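Local coordinates for myosin-I heavy chain (Dictyostelium discoideum, PDB 5EJR), which is an actin-based class VII motor with ATPase activity, involved in early phagocytosis and adhesion, represented by its second MyTH4-FERM tail module, at residues Glu150-Arg155 with Glu175-His180. Sequence-based numbering, arbitrary orientation.
Sequences EQLMSR and EKLESH
Leu-152 and Leu-177 each set CG beside their own backbone N and anti to the carbonyl carbon (chi1 -67° and -66°), and in both a near-trans chi2 carries CD1 outward to where the two leucines meet. Leu-152 CD1 and Leu-177 CD1 therefore meet methyl to methyl at 3.6 Å, the side chains crossing at about a right angle. The CA atoms of the same two residues stay 10.4 Å apart, so it is the CD1 ends of the two leucines that meet, not their backbones.

A second, more peripheral contact pairs Met-153 with Glu-178. Beyond CG both chains are extended, and Met-153 CE comes to 4.0 Å from Glu-178 OE2, a van der Waals approach of a methyl to a carboxylate oxygen.

Only four residues touch, so just 97 Å² is buried between the segments. Each leucine has further neighbours: Leu-152 packs on Ile-170, Cys-173 and Ile-174 of helix 164-178, while Leu-177 rests on Phe-148 and Met-149 of helix 142-159 and on Pro-140. The contact thus belongs to the pairing of these consecutive helices in the helical MyTH4 domain. Its chemistry, the methyl groups of two buried leucines with a thioether methyl and a carboxylate at the margin, implies dispersion and solvent exclusion rather than polar pairing across these segments.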
ATOM      1  N   GLU A 150      29.996 -12.309  -9.411  1.00 42.69           N
ATOM      2  CA  GLU A 150      31.453 -12.480  -9.297  1.00 43.58           C
ATOM      3  C   GLU A 150      32.184 -11.139  -9.342  1.00 45.27           C
ATOM      4  O   GLU A 150      33.155 -10.947  -8.618  1.00 44.88           O
ATOM      5  CB  GLU A 150      31.995 -13.432 -10.384  1.00 45.98           C
ATOM      6  CG  GLU A 150      31.553 -14.884 -10.230  1.00 57.70           C
ATOM      7  CD  GLU A 150      31.871 -15.581  -8.916  1.00 78.83           C
ATOM      8  OE1 GLU A 150      32.933 -15.296  -8.317  1.00 61.47           O
ATOM      9  OE2 GLU A 150      31.059 -16.441  -8.502  1.00 76.81           O
ATOM     10  N   GLN A 151      31.681 -10.200 -10.156  1.00 40.63           N
ATOM     11  CA  GLN A 151      32.205  -8.845 -10.266  1.00 40.05           C
ATOM     12  C   GLN A 151      31.957  -8.086  -8.961  1.00 43.82           C
ATOM     13  O   GLN A 151      32.883  -7.461  -8.456  1.00 43.80           O
ATOM     14  CB  GLN A 151      31.578  -8.113 -11.462  1.00 41.41           C
ATOM     15  CG  GLN A 151      32.198  -6.737 -11.747  1.00 54.46           C
ATOM     16  CD  GLN A 151      33.554  -6.744 -12.437  1.00 74.56           C
ATOM     17  OE1 GLN A 151      34.122  -7.790 -12.786  1.00 71.71           O
ATOM     18  NE2 GLN A 151      34.096  -5.554 -12.672  1.00 67.41           N
ATOM     19  N   LEU A 152      30.717  -8.141  -8.410  1.00 39.76           N
ATOM     20  CA  LEU A 152      30.376  -7.487  -7.138  1.00 38.85           C
ATOM     21  C   LEU A 152      31.261  -8.042  -6.024  1.00 42.96           C
ATOM     22  O   LEU A 152      31.812  -7.261  -5.251  1.00 41.09           O
ATOM     23  CB  LEU A 152      28.887  -7.686  -6.779  1.00 37.87           C
ATOM     24  CG  LEU A 152      27.826  -7.025  -7.661  1.00 42.18           C
ATOM     25  CD1 LEU A 152      26.444  -7.273  -7.089  1.00 41.05           C
ATOM     26  CD2 LEU A 152      28.051  -5.519  -7.809  1.00 45.22           C
ATOM     27  N   MET A 153      31.444  -9.396  -6.000  1.00 42.03           N
ATOM     28  CA  MET A 153      32.297 -10.135  -5.071  1.00 43.85           C
ATOM     29  C   MET A 153      33.744  -9.610  -5.159  1.00 45.67           C
ATOM     30  O   MET A 153      34.382  -9.422  -4.122  1.00 43.68           O
ATOM     31  CB  MET A 153      32.262 -11.636  -5.392  1.00 48.08           C
ATOM     32  CG  MET A 153      31.016 -12.365  -4.893  1.00 53.66           C
ATOM     33  SD  MET A 153      31.071 -14.138  -5.332  1.00 60.99           S
ATOM     34  CE  MET A 153      29.438 -14.657  -4.816  1.00 56.70           C
ATOM     35  N   SER A 154      34.243  -9.327  -6.401  1.00 42.91           N
ATOM     36  CA  SER A 154      35.594  -8.777  -6.641  1.00 43.63           C
ATOM     37  C   SER A 154      35.713  -7.335  -6.145  1.00 45.93           C
ATOM     38  O   SER A 154      36.738  -6.950  -5.576  1.00 44.75           O
ATOM     39  CB  SER A 154      35.959  -8.844  -8.120  1.00 48.68           C
ATOM     40  OG  SER A 154      36.258 -10.177  -8.500  1.00 62.33           O
ATOM     41  N   ARG A 155      34.668  -6.534  -6.358  1.00 41.14           N
ATOM     42  CA  ARG A 155      34.661  -5.154  -5.880  1.00 40.36           C
ATOM     43  C   ARG A 155      34.588  -5.131  -4.357  1.00 42.70           C
ATOM     44  O   ARG A 155      35.075  -4.183  -3.749  1.00 44.06           O
ATOM     45  CB  ARG A 155      33.469  -4.384  -6.455  1.00 38.54           C
ATOM     46  CG  ARG A 155      33.636  -4.003  -7.915  1.00 50.46           C
ATOM     47  CD  ARG A 155      34.656  -2.890  -8.142  1.00 57.02           C
ATOM     48  NE  ARG A 155      34.319  -1.621  -7.484  1.00 54.62           N
ATOM     49  CZ  ARG A 155      33.491  -0.708  -7.985  1.00 57.54           C
ATOM     50  NH1 ARG A 155      32.844  -0.937  -9.122  1.00 35.36           N
ATOM     51  NH2 ARG A 155      33.284   0.431  -7.340  1.00 38.33           N
ATOM     52  N   GLU A 175      23.651 -10.747  -1.563  1.00 43.32           N
ATOM     53  CA  GLU A 175      22.652 -11.546  -0.831  1.00 43.76           C
ATOM     54  C   GLU A 175      21.323 -11.550  -1.594  1.00 46.78           C
ATOM     55  O   GLU A 175      20.731 -12.613  -1.792  1.00 48.17           O
ATOM     56  CB  GLU A 175      22.440 -10.992   0.597  1.00 45.45           C
ATOM     57  CG  GLU A 175      21.398 -11.752   1.418  1.00 59.41           C
ATOM     58  CD  GLU A 175      20.607 -10.961   2.448  1.00 86.12           C
ATOM     59  OE1 GLU A 175      21.154  -9.991   3.023  1.00 79.07           O
ATOM     60  OE2 GLU A 175      19.441 -11.339   2.707  1.00 86.23           O
ATOM     61  N   LYS A 176      20.875 -10.364  -2.032  1.00 40.60           N
ATOM     62  CA  LYS A 176      19.621 -10.185  -2.761  1.00 38.59           C
ATOM     63  C   LYS A 176      19.625 -10.821  -4.157  1.00 40.46           C
ATOM     64  O   LYS A 176      18.553 -11.181  -4.633  1.00 40.24           O
ATOM     65  CB  LYS A 176      19.202  -8.708  -2.818  1.00 39.65           C
ATOM     66  CG  LYS A 176      18.879  -8.061  -1.468  1.00 45.30           C
ATOM     67  CD  LYS A 176      17.808  -8.829  -0.674  1.00 51.53           C
ATOM     68  CE  LYS A 176      17.598  -8.276   0.711  1.00 52.39           C
ATOM     69  NZ  LYS A 176      17.341  -9.362   1.692  1.00 58.60           N
ATOM     70  N   LEU A 177      20.795 -10.966  -4.812  1.00 36.97           N
ATOM     71  CA  LEU A 177      20.870 -11.608  -6.133  1.00 36.87           C
ATOM     72  C   LEU A 177      20.918 -13.116  -5.942  1.00 45.01           C
ATOM     73  O   LEU A 177      20.428 -13.863  -6.785  1.00 44.22           O
ATOM     74  CB  LEU A 177      22.083 -11.120  -6.947  1.00 37.37           C
ATOM     75  CG  LEU A 177      22.069  -9.645  -7.381  1.00 41.18           C
ATOM     76  CD1 LEU A 177      23.458  -9.174  -7.710  1.00 40.73           C
ATOM     77  CD2 LEU A 177      21.142  -9.410  -8.584  1.00 42.17           C
ATOM     78  N   GLU A 178      21.498 -13.567  -4.812  1.00 45.56           N
ATOM     79  CA  GLU A 178      21.554 -14.980  -4.432  1.00 47.42           C
ATOM     80  C   GLU A 178      20.137 -15.496  -4.090  1.00 53.34           C
ATOM     81  O   GLU A 178      19.853 -16.680  -4.271  1.00 54.31           O
ATOM     82  CB  GLU A 178      22.477 -15.159  -3.217  1.00 49.53           C
ATOM     83  CG  GLU A 178      23.942 -15.334  -3.585  1.00 60.64           C
ATOM     84  CD  GLU A 178      24.955 -15.251  -2.454  1.00 76.08           C
ATOM     85  OE1 GLU A 178      24.559 -14.990  -1.294  1.00 66.96           O
ATOM     86  OE2 GLU A 178      26.160 -15.427  -2.744  1.00 68.74           O
ATOM     87  N   SER A 179      19.254 -14.594  -3.615  1.00 49.97           N
ATOM     88  CA  SER A 179      17.874 -14.894  -3.217  1.00 49.89           C
ATOM     89  C   SER A 179      16.960 -15.334  -4.386  1.00 56.87           C
ATOM     90  O   SER A 179      15.979 -16.044  -4.152  1.00 55.67           O
ATOM     91  CB  SER A 179      17.268 -13.699  -2.493  1.00 52.11           C
ATOM     92  OG  SER A 179      16.731 -12.751  -3.400  1.00 60.10           O
ATOM     93  N   HIS A 180      17.275 -14.897  -5.626  1.00 55.93           N
ATOM     94  CA  HIS A 180      16.511 -15.228  -6.832  1.00 56.28           C
ATOM     95  C   HIS A 180      16.540 -16.730  -7.175  1.00 60.95           C
ATOM     96  O   HIS A 180      17.563 -17.380  -6.939  1.00 60.40           O
ATOM     97  CB  HIS A 180      16.954 -14.370  -8.020  1.00 57.14           C
ATOM     98  CG  HIS A 180      16.549 -12.940  -7.891  1.00 59.77           C
ATOM     99  ND1 HIS A 180      15.288 -12.520  -8.246  1.00 61.06           N
ATOM    100  CD2 HIS A 180      17.260 -11.873  -7.460  1.00 60.94           C
ATOM    101  CE1 HIS A 180      15.261 -11.221  -8.004  1.00 59.73           C
ATOM    102  NE2 HIS A 180      16.425 -10.786  -7.533  1.00 60.17           N
TER